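Long-range contacts in aromatic-amino-acid:2-oxoglutarate transaminase (Candida albicans, PDB 6HND), which probably transfers amino groups from aromatic amino acids, and perhaps 2-aminoadipate, to a 2-oxo acid with the help of pyridoxal 5'-phosphate: residues P119-D123 with N382-E387; V208-F212 with R485-F489; S216-L221 with F256-F262. One frame throughout, in Å; residues are numbered along the deposited sequence.

Contact 1: P119-D123 with N382-E387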
loop_
_atom_site.group_PDB
_atom_site.type_symbol
_atom_site.label_atom_id
_atom_site.label_comp_id
_atom_site.label_asym_id
_atom_site.label_seq_id
_atom_site.Cartn_x
_atom_site.Cartn_y
_atom_site.Cartn_z
ATOM N N PRO B 119 25.318 -5.080 -6.038
ATOM C CA PRO B 119 24.026 -5.357 -6.673
ATOM C C PRO B 119 23.005 -6.127 -5.818
ATOM O O PRO B 119 21.882 -6.338 -6.272
ATOM C CB PRO B 119 24.403 -6.208 -7.903
ATOM C CG PRO B 119 25.758 -6.787 -7.572
ATOM C CD PRO B 119 26.442 -5.723 -6.745
ATOM N N LYS B 120 23.391 -6.550 -4.619
ATOM C CA LYS B 120 22.517 -7.351 -3.734
ATOM C C LYS B 120 21.975 -6.448 -2.622
ATOM O O LYS B 120 21.114 -6.922 -1.839
ATOM C CB LYS B 120 23.307 -8.561 -3.245
ATOM C CG LYS B 120 23.695 -9.560 -4.336
ATOM C CD LYS B 120 23.005 -10.901 -4.189
ATOM C CE LYS B 120 23.743 -12.046 -4.845
ATOM N NZ LYS B 120 23.622 -13.273 -4.026
ATOM N N LEU B 121 22.398 -5.178 -2.605
ATOM C CA LEU B 121 21.972 -4.174 -1.594
ATOM C C LEU B 121 21.192 -3.052 -2.264
ATOM O O LEU B 121 21.450 -2.754 -3.425
ATOM C CB LEU B 121 23.186 -3.585 -0.879
ATOM C CG LEU B 121 24.029 -4.573 -0.082
ATOM C CD1 LEU B 121 25.227 -3.867 0.555
ATOM C CD2 LEU B 121 23.185 -5.260 0.969
ATOM N N ILE B 122 20.289 -2.435 -1.504
ATOM C CA ILE B 122 19.602 -1.174 -1.898
ATOM C C ILE B 122 20.193 -0.052 -1.052
ATOM O O ILE B 122 20.223 -0.219 0.157
ATOM C CB ILE B 122 18.081 -1.313 -1.742
ATOM C CG1 ILE B 122 17.595 -2.633 -2.340
ATOM C CG2 ILE B 122 17.373 -0.131 -2.368
ATOM C CD1 ILE B 122 16.156 -2.955 -2.020
ATOM N N ASP B 123 20.669 1.017 -1.691
ATOM C CA ASP B 123 21.165 2.240 -1.020
ATOM C C ASP B 123 19.983 3.199 -0.804
ATOM O O ASP B 123 18.866 2.957 -1.371
ATOM C CB ASP B 123 22.337 2.851 -1.794
ATOM C CG ASP B 123 22.053 3.206 -3.245
ATOM O OD1 ASP B 123 20.881 3.425 -3.552
ATOM O OD2 ASP B 123 23.026 3.277 -4.052
ATOM N N ASN B 382 15.624 -5.856 2.772
ATOM C CA ASN B 382 16.571 -6.479 1.812
ATOM C C ASN B 382 17.982 -6.491 2.422
ATOM O O ASN B 382 18.639 -7.558 2.414
ATOM C CB ASN B 382 16.573 -5.776 0.461
ATOM C CG ASN B 382 17.623 -6.331 -0.469
ATOM O OD1 ASN B 382 17.386 -7.304 -1.172
ATOM N ND2 ASN B 382 18.784 -5.702 -0.468
ATOM N N ASN B 383 18.445 -5.354 2.940
ATOM C CA ASN B 383 19.852 -5.220 3.395
ATOM C C ASN B 383 20.051 -6.085 4.641
ATOM O O ASN B 383 21.127 -6.667 4.789
ATOM C CB ASN B 383 20.224 -3.750 3.534
ATOM C CG ASN B 383 20.262 -3.062 2.184
ATOM O OD1 ASN B 383 19.706 -3.574 1.203
ATOM N ND2 ASN B 383 20.881 -1.892 2.128
ATOM N N VAL B 384 19.041 -6.215 5.498
ATOM C CA VAL B 384 19.163 -7.033 6.734
ATOM C C VAL B 384 19.342 -8.491 6.286
ATOM O O VAL B 384 20.265 -9.157 6.819
ATOM C CB VAL B 384 17.983 -6.826 7.702
ATOM C CG1 VAL B 384 17.898 -7.939 8.753
ATOM C CG2 VAL B 384 18.017 -5.445 8.362
ATOM N N ILE B 385 18.555 -8.947 5.299
ATOM C CA ILE B 385 18.560 -10.367 4.827
ATOM C C ILE B 385 19.884 -10.651 4.105
ATOM O O ILE B 385 20.510 -11.664 4.438
ATOM C CB ILE B 385 17.304 -10.711 3.995
ATOM C CG1 ILE B 385 16.104 -10.945 4.898
ATOM C CG2 ILE B 385 17.513 -11.937 3.112
ATOM C CD1 ILE B 385 14.809 -11.042 4.191
ATOM N N GLN B 386 20.346 -9.748 3.242
ATOM C CA GLN B 386 21.557 -9.944 2.403
ATOM C C GLN B 386 22.829 -9.757 3.257
ATOM O O GLN B 386 23.744 -10.592 3.145
ATOM C CB GLN B 386 21.505 -9.019 1.178
ATOM C CG GLN B 386 21.626 -9.731 -0.180
ATOM C CD GLN B 386 20.336 -10.148 -0.875
ATOM O OE1 GLN B 386 19.995 -11.326 -0.886
ATOM N NE2 GLN B 386 19.650 -9.226 -1.549
ATOM N N GLU B 387 22.906 -8.752 4.129
ATOM C CA GLU B 387 24.168 -8.449 4.857
ATOM C C GLU B 387 24.282 -9.221 6.181
ATOM O O GLU B 387 25.355 -9.759 6.454
ATOM C CB GLU B 387 24.315 -6.953 5.118
ATOM C CG GLU B 387 25.451 -6.328 4.332
ATOM C CD GLU B 387 25.840 -4.987 4.913
ATOM O OE1 GLU B 387 25.754 -3.981 4.175
ATOM O OE2 GLU B 387 26.176 -4.962 6.129
#
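The irregular segment 119-123 runs past one flank of helix 375-388, with Leu121 CA 5.5 Å from Asn383 CA, and the three amide side chains of that flank bind the loop backbone. Asn383 pairs its carboxamide with the N-H and C=O of the one residue Ile122: OD1 takes Ile122 N at 3.0 Å in a nearly straight bond (176°) on an in-plane lone pair, while ND2 gives to Ile122 O at 2.7 Å. Two donors share Lys120 O, Gln386 NE2 at 2.7 Å in the carbonyl plane and Asn382 ND2 at 3.0 Å, tilted from it. Asn382, its CG swung opposite the main-chain N (chi1 175°), also directs ND2 to Asn383 OD1, 2.9 Å away, which should restrain the rotation of both amides. Carbon contacts fill in around these bonds: Leu121 CD2 packs against CG of the Asn383 amide, and Ile122 CD1 packs on Asn382 CB at 3.8 Å. Pro138 of helix 137-151 touches both Ile122 and Asn382. Four bonds to main-chain atoms, joined through a shared oxygen and a bridging amide, hold the loop's course just ahead of helix 124-127 by neutral groups, without any salt bridge between the segments.

Contact 2: V208-F212 with R485-F489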
loop_
_atom_site.group_PDB
_atom_site.type_symbol
_atom_site.label_atom_id
_atom_site.label_comp_id
_atom_site.label_asym_id
_atom_site.label_seq_id
_atom_site.Cartn_x
_atom_site.Cartn_y
_atom_site.Cartn_z
ATOM N N VAL B 208 -16.174 -24.862 1.168
ATOM C CA VAL B 208 -15.660 -26.244 0.946
ATOM C C VAL B 208 -15.457 -26.861 2.334
ATOM O O VAL B 208 -14.622 -26.323 3.106
ATOM C CB VAL B 208 -14.348 -26.220 0.128
ATOM C CG1 VAL B 208 -13.598 -27.536 0.209
ATOM C CG2 VAL B 208 -14.572 -25.843 -1.337
ATOM N N LYS B 209 -16.178 -27.936 2.644
ATOM C CA LYS B 209 -16.192 -28.553 3.997
ATOM C C LYS B 209 -14.776 -28.982 4.398
ATOM O O LYS B 209 -13.997 -29.430 3.556
ATOM C CB LYS B 209 -17.120 -29.769 4.083
ATOM C CG LYS B 209 -18.583 -29.493 3.773
ATOM C CD LYS B 209 -19.531 -30.602 4.206
ATOM C CE LYS B 209 -20.922 -30.454 3.609
ATOM N NZ LYS B 209 -21.850 -31.447 4.198
ATOM N N ILE B 210 -14.464 -28.806 5.672
ATOM C CA ILE B 210 -13.198 -29.268 6.284
ATOM C C ILE B 210 -13.508 -30.529 7.066
ATOM O O ILE B 210 -14.516 -30.563 7.778
ATOM C CB ILE B 210 -12.605 -28.168 7.167
ATOM C CG1 ILE B 210 -11.903 -27.120 6.299
ATOM C CG2 ILE B 210 -11.682 -28.773 8.213
ATOM C CD1 ILE B 210 -11.565 -25.879 7.056
ATOM N N ASN B 211 -12.670 -31.546 6.894
ATOM C CA ASN B 211 -12.722 -32.791 7.693
ATOM C C ASN B 211 -11.976 -32.495 9.012
ATOM O O ASN B 211 -10.827 -32.049 8.937
ATOM C CB ASN B 211 -12.172 -33.933 6.839
ATOM C CG ASN B 211 -11.825 -35.171 7.639
ATOM O OD1 ASN B 211 -12.455 -35.440 8.652
ATOM N ND2 ASN B 211 -10.828 -35.923 7.190
ATOM N N PHE B 212 -12.586 -32.781 10.170
ATOM C CA PHE B 212 -12.056 -32.475 11.525
ATOM C C PHE B 212 -11.492 -33.714 12.238
ATOM O O PHE B 212 -11.114 -33.568 13.411
ATOM C CB PHE B 212 -13.147 -31.791 12.349
ATOM C CG PHE B 212 -13.264 -30.319 12.046
ATOM C CD1 PHE B 212 -14.097 -29.860 11.030
ATOM C CD2 PHE B 212 -12.496 -29.397 12.737
ATOM C CE1 PHE B 212 -14.194 -28.502 10.761
ATOM C CE2 PHE B 212 -12.571 -28.047 12.437
ATOM C CZ PHE B 212 -13.418 -27.602 11.448
ATOM N N ARG B 485 -20.068 -27.801 12.626
ATOM C CA ARG B 485 -18.610 -28.006 12.836
ATOM C C ARG B 485 -17.982 -26.786 13.518
ATOM O O ARG B 485 -16.726 -26.715 13.599
ATOM C CB ARG B 485 -17.989 -28.366 11.487
ATOM C CG ARG B 485 -18.497 -29.701 10.973
ATOM C CD ARG B 485 -17.944 -30.053 9.624
ATOM N NE ARG B 485 -18.433 -29.124 8.629
ATOM C CZ ARG B 485 -19.673 -29.065 8.170
ATOM N NH1 ARG B 485 -20.605 -29.893 8.613
ATOM N NH2 ARG B 485 -19.985 -28.150 7.269
ATOM N N SER B 486 -18.813 -25.887 14.050
ATOM C CA SER B 486 -18.396 -24.583 14.628
ATOM C C SER B 486 -18.060 -24.752 16.104
ATOM O O SER B 486 -17.729 -23.725 16.740
ATOM C CB SER B 486 -19.457 -23.546 14.445
ATOM O OG SER B 486 -19.526 -23.173 13.085
ATOM N N ASN B 487 -18.105 -25.992 16.607
ATOM C CA ASN B 487 -17.873 -26.306 18.048
ATOM C C ASN B 487 -16.371 -26.281 18.367
ATOM O O ASN B 487 -15.843 -27.267 18.892
ATOM C CB ASN B 487 -18.522 -27.637 18.446
ATOM C CG ASN B 487 -18.024 -28.811 17.623
ATOM O OD1 ASN B 487 -17.807 -28.684 16.409
ATOM N ND2 ASN B 487 -17.804 -29.933 18.298
ATOM N N PHE B 488 -15.683 -25.178 18.098
ATOM C CA PHE B 488 -14.241 -25.090 18.429
ATOM C C PHE B 488 -13.847 -23.639 18.639
ATOM O O PHE B 488 -14.493 -22.763 18.080
ATOM C CB PHE B 488 -13.352 -25.754 17.371
ATOM C CG PHE B 488 -13.293 -25.081 16.025
ATOM C CD1 PHE B 488 -14.201 -25.405 15.029
ATOM C CD2 PHE B 488 -12.289 -24.177 15.728
ATOM C CE1 PHE B 488 -14.100 -24.832 13.765
ATOM C CE2 PHE B 488 -12.215 -23.568 14.483
ATOM C CZ PHE B 488 -13.126 -23.887 13.508
ATOM N N PHE B 489 -12.778 -23.442 19.394
ATOM C CA PHE B 489 -12.044 -22.162 19.473
ATOM C C PHE B 489 -10.692 -22.338 18.787
ATOM O O PHE B 489 -10.099 -23.412 18.899
ATOM C CB PHE B 489 -11.868 -21.736 20.924
ATOM C CG PHE B 489 -13.156 -21.540 21.664
ATOM C CD1 PHE B 489 -13.957 -20.434 21.406
ATOM C CD2 PHE B 489 -13.545 -22.436 22.651
ATOM C CE1 PHE B 489 -15.151 -20.254 22.089
ATOM C CE2 PHE B 489 -14.757 -22.270 23.313
ATOM C CZ PHE B 489 -15.553 -21.180 23.033
#
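Phe488 sets its CG between the backbone N and the carbonyl carbon (chi1 68°), whereas Arg485 and Phe212 both swing CG to the side of the backbone N, and these choices bring the two rings and the arginine stem together. The Phe212 ring is the centre of the contact. Its CE1 rests on Arg485 CB at 3.9 Å, and the neighbouring CD1 approaches Arg485 CD, so the ring lies across the aliphatic part of the arginine and not against its charged end. On from there, Phe212 CZ meets Phe488 CE1 at 3.7 Å. The two rings have centroids 5.4 Å apart and planes inclined at 44°, an oblique aromatic pair. One face of the Phe212 ring is covered by CG2 of Ile210 from its own segment. Beyond CD, the bend at chi3 (-66°) turns the arginine chain toward Lys209, whose extended stem crosses it at about a right angle and lays CD over one guanidinium face, 3.9 Å from Arg485 NH2. Lys209 NZ and Arg485 NH1 are 4.8 Å apart, so two cationic ends come close without touching. Glu188 links the two segments, OE1 in a salt bridge with Arg485 NH2 and OE2 accepting from Ile210 N, while Phe189 meets the Phe488 ring edge-to-face. The contact thus joins the loop leaving edge strand 204-208 of the seven-stranded sheet to strand 488-492 of the four-stranded antiparallel sheet. Between the two segments the direct contact is van der Waals, mostly between rings and aliphatic stems, and the arginine's charge is probably balanced by Glu188, which would also ease the nearness of Lys209.

Contact 3: S216-L221 with F256-F262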
loop_
_atom_site.group_PDB
_atom_site.type_symbol
_atom_site.label_atom_id
_atom_site.label_comp_id
_atom_site.label_asym_id
_atom_site.label_seq_id
_atom_site.Cartn_x
_atom_site.Cartn_y
_atom_site.Cartn_z
ATOM N N SER B 216 -6.761 -35.478 9.443
ATOM C CA SER B 216 -7.351 -34.735 8.295
ATOM C C SER B 216 -6.246 -33.968 7.551
ATOM O O SER B 216 -5.305 -33.488 8.199
ATOM C CB SER B 216 -8.460 -33.811 8.743
ATOM O OG SER B 216 -9.068 -33.172 7.632
ATOM N N ASP B 217 -6.365 -33.834 6.234
ATOM C CA ASP B 217 -5.515 -32.922 5.428
ATOM C C ASP B 217 -6.091 -31.504 5.474
ATOM O O ASP B 217 -5.472 -30.598 4.902
ATOM C CB ASP B 217 -5.421 -33.442 3.993
ATOM C CG ASP B 217 -4.643 -34.746 3.892
ATOM O OD1 ASP B 217 -3.392 -34.691 3.939
ATOM O OD2 ASP B 217 -5.303 -35.801 3.788
ATOM N N GLY B 218 -7.255 -31.324 6.087
ATOM C CA GLY B 218 -8.036 -30.079 5.980
ATOM C C GLY B 218 -9.301 -30.290 5.181
ATOM O O GLY B 218 -10.181 -30.989 5.651
ATOM N N ILE B 219 -9.405 -29.669 4.013
ATOM C CA ILE B 219 -10.509 -29.938 3.049
ATOM C C ILE B 219 -10.912 -31.422 3.118
ATOM O O ILE B 219 -10.013 -32.294 3.061
ATOM C CB ILE B 219 -10.075 -29.550 1.628
ATOM C CG1 ILE B 219 -10.038 -28.022 1.476
ATOM C CG2 ILE B 219 -10.989 -30.193 0.607
ATOM C CD1 ILE B 219 -9.290 -27.528 0.237
ATOM N N ASP B 220 -12.217 -31.695 3.138
ATOM C CA ASP B 220 -12.769 -33.065 3.017
ATOM C C ASP B 220 -12.795 -33.450 1.526
ATOM O O ASP B 220 -13.701 -32.990 0.793
ATOM C CB ASP B 220 -14.154 -33.123 3.654
ATOM C CG ASP B 220 -14.759 -34.522 3.683
ATOM O OD1 ASP B 220 -14.714 -35.212 2.641
ATOM O OD2 ASP B 220 -15.268 -34.908 4.754
ATOM N N LEU B 221 -11.855 -34.280 1.081
ATOM C CA LEU B 221 -11.702 -34.565 -0.365
ATOM C C LEU B 221 -12.988 -35.189 -0.929
ATOM O O LEU B 221 -13.427 -34.768 -2.019
ATOM C CB LEU B 221 -10.476 -35.451 -0.608
ATOM C CG LEU B 221 -10.159 -35.662 -2.100
ATOM C CD1 LEU B 221 -9.769 -34.366 -2.774
ATOM C CD2 LEU B 221 -9.076 -36.700 -2.311
ATOM N N PHE B 256 -4.642 -27.520 10.019
ATOM C CA PHE B 256 -4.392 -28.710 9.156
ATOM C C PHE B 256 -3.386 -28.384 8.043
ATOM O O PHE B 256 -3.209 -27.210 7.663
ATOM C CB PHE B 256 -5.687 -29.262 8.554
ATOM C CG PHE B 256 -6.646 -29.882 9.546
ATOM C CD1 PHE B 256 -6.242 -30.914 10.370
ATOM C CD2 PHE B 256 -7.959 -29.453 9.632
ATOM C CE1 PHE B 256 -7.114 -31.483 11.284
ATOM C CE2 PHE B 256 -8.836 -30.028 10.544
ATOM C CZ PHE B 256 -8.412 -31.043 11.370
ATOM N N THR B 257 -2.700 -29.418 7.577
ATOM C CA THR B 257 -1.672 -29.352 6.516
ATOM C C THR B 257 -1.938 -30.456 5.498
ATOM O O THR B 257 -1.999 -31.644 5.908
ATOM C CB THR B 257 -0.255 -29.479 7.068
ATOM O OG1 THR B 257 -0.048 -28.374 7.934
ATOM C CG2 THR B 257 0.801 -29.483 5.984
ATOM N N GLN B 258 -2.112 -30.069 4.233
ATOM C CA GLN B 258 -2.390 -31.011 3.124
ATOM C C GLN B 258 -1.093 -31.760 2.831
ATOM O O GLN B 258 -0.056 -31.085 2.674
ATOM C CB GLN B 258 -2.902 -30.275 1.881
ATOM C CG GLN B 258 -4.289 -29.679 2.040
ATOM C CD GLN B 258 -4.638 -28.784 0.875
ATOM O OE1 GLN B 258 -3.982 -28.792 -0.170
ATOM N NE2 GLN B 258 -5.686 -28.007 1.043
ATOM N N SER B 259 -1.167 -33.093 2.791
ATOM C CA SER B 259 -0.081 -33.997 2.334
ATOM C C SER B 259 0.268 -33.688 0.875
ATOM O O SER B 259 -0.591 -33.122 0.142
ATOM C CB SER B 259 -0.490 -35.442 2.474
ATOM O OG SER B 259 -1.431 -35.791 1.469
ATOM N N LEU B 260 1.461 -34.096 0.443
ATOM C CA LEU B 260 1.850 -34.020 -0.984
ATOM C C LEU B 260 0.804 -34.762 -1.826
ATOM O O LEU B 260 0.343 -34.180 -2.808
ATOM C CB LEU B 260 3.250 -34.595 -1.168
ATOM C CG LEU B 260 3.742 -34.685 -2.613
ATOM C CD1 LEU B 260 3.644 -33.334 -3.339
ATOM C CD2 LEU B 260 5.168 -35.238 -2.641
ATOM N N GLU B 261 0.363 -35.953 -1.415
ATOM C CA GLU B 261 -0.530 -36.772 -2.275
ATOM C C GLU B 261 -1.925 -36.111 -2.348
ATOM O O GLU B 261 -2.543 -36.132 -3.436
ATOM C CB GLU B 261 -0.440 -38.245 -1.849
ATOM C CG GLU B 261 -1.441 -38.703 -0.809
ATOM C CD GLU B 261 -1.415 -40.216 -0.596
ATOM O OE1 GLU B 261 -2.503 -40.805 -0.393
ATOM O OE2 GLU B 261 -0.296 -40.802 -0.644
ATOM N N PHE B 262 -2.374 -35.480 -1.263
ATOM C CA PHE B 262 -3.633 -34.687 -1.229
ATOM C C PHE B 262 -3.538 -33.506 -2.212
ATOM O O PHE B 262 -4.463 -33.279 -2.992
ATOM C CB PHE B 262 -3.929 -34.254 0.209
ATOM C CG PHE B 262 -5.289 -33.643 0.397
ATOM C CD1 PHE B 262 -5.538 -32.330 0.016
ATOM C CD2 PHE B 262 -6.324 -34.383 0.935
ATOM C CE1 PHE B 262 -6.794 -31.760 0.200
ATOM C CE2 PHE B 262 -7.580 -33.822 1.106
ATOM C CZ PHE B 262 -7.817 -32.518 0.720
HETATM O O HOH W 1 -2.731 -32.334 8.404
HETATM O O HOH W 2 -7.197 -27.624 3.508
#
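Phe262 receives Asp217 on one ring face: Asp217 CB stands 3.6 Å from the ring centroid, a CH-pi contact 24° off the normal, with the carboxylate plane inclined 29° to the ring. Ile219 CB reaches CZ of the same ring, Ile219 CG2 lies at its edge, and Leu221 CB packs on Phe262 CE2 at 3.7 Å. A second CH-pi contact forms at Phe256, where Ser216 CB sits over a face 3.9 Å from the centroid. The direct polar link is Asp217 OD1, which accepts from Ser259 N at 3.0 Å in a nearly straight bond on its anti side and, weakly, from Ser259 OG. Ser259 is the N-cap of helix 260-272: with OG between its backbone N and carbonyl carbon (chi1 74°), it accepts from Phe262 N at 2.9 Å. The aspartate therefore binds the capping residue itself, and its charge probably suits the amino end of the helix. On the other segment Ser216 OG takes Gly218 N at 3.0 Å, an ST turn, and Gly218, with positive phi, passes close by Phe256 CB. Two waters bridge the segments, one from Ser216 O to Thr257 N, the other accepting from both Ile219 N and Gln258 NE2. Further out, Tyr324 OH bonds Gln258 OE1, probably helping to orient that amide. Thr257 OG1 bonds Gly250 N, and Asn211 O holds Ser216 OG. A potassium ion bound by Asp213 and Asp215 lies about 6 Å from the Ser216 side chain.

From the N terminus, the loop after strand 109-113 enters contact 1 at 119-123, which is closed only at 382-387, on helix 375-388. Inside that long loop the chain leaves edge strand 204-208, opens contact 2 at 208-212, and soon enters contact 3, which closes at 256-262, nested within the loops of both others. Contact 2 closes last, at 485-489, so it crosses contact 1. Contacts 2 and 3 touch: Asn211 N and Gly218 O, 2.8 Å apart, probably hydrogen bond. Together they join the seven-stranded sheet's margin to helix 260-272 and the four-stranded antiparallel sheet; contact 1, on the opposite side of the chain's centre, ties helix 375-388 to the loop ahead of helix 124-127.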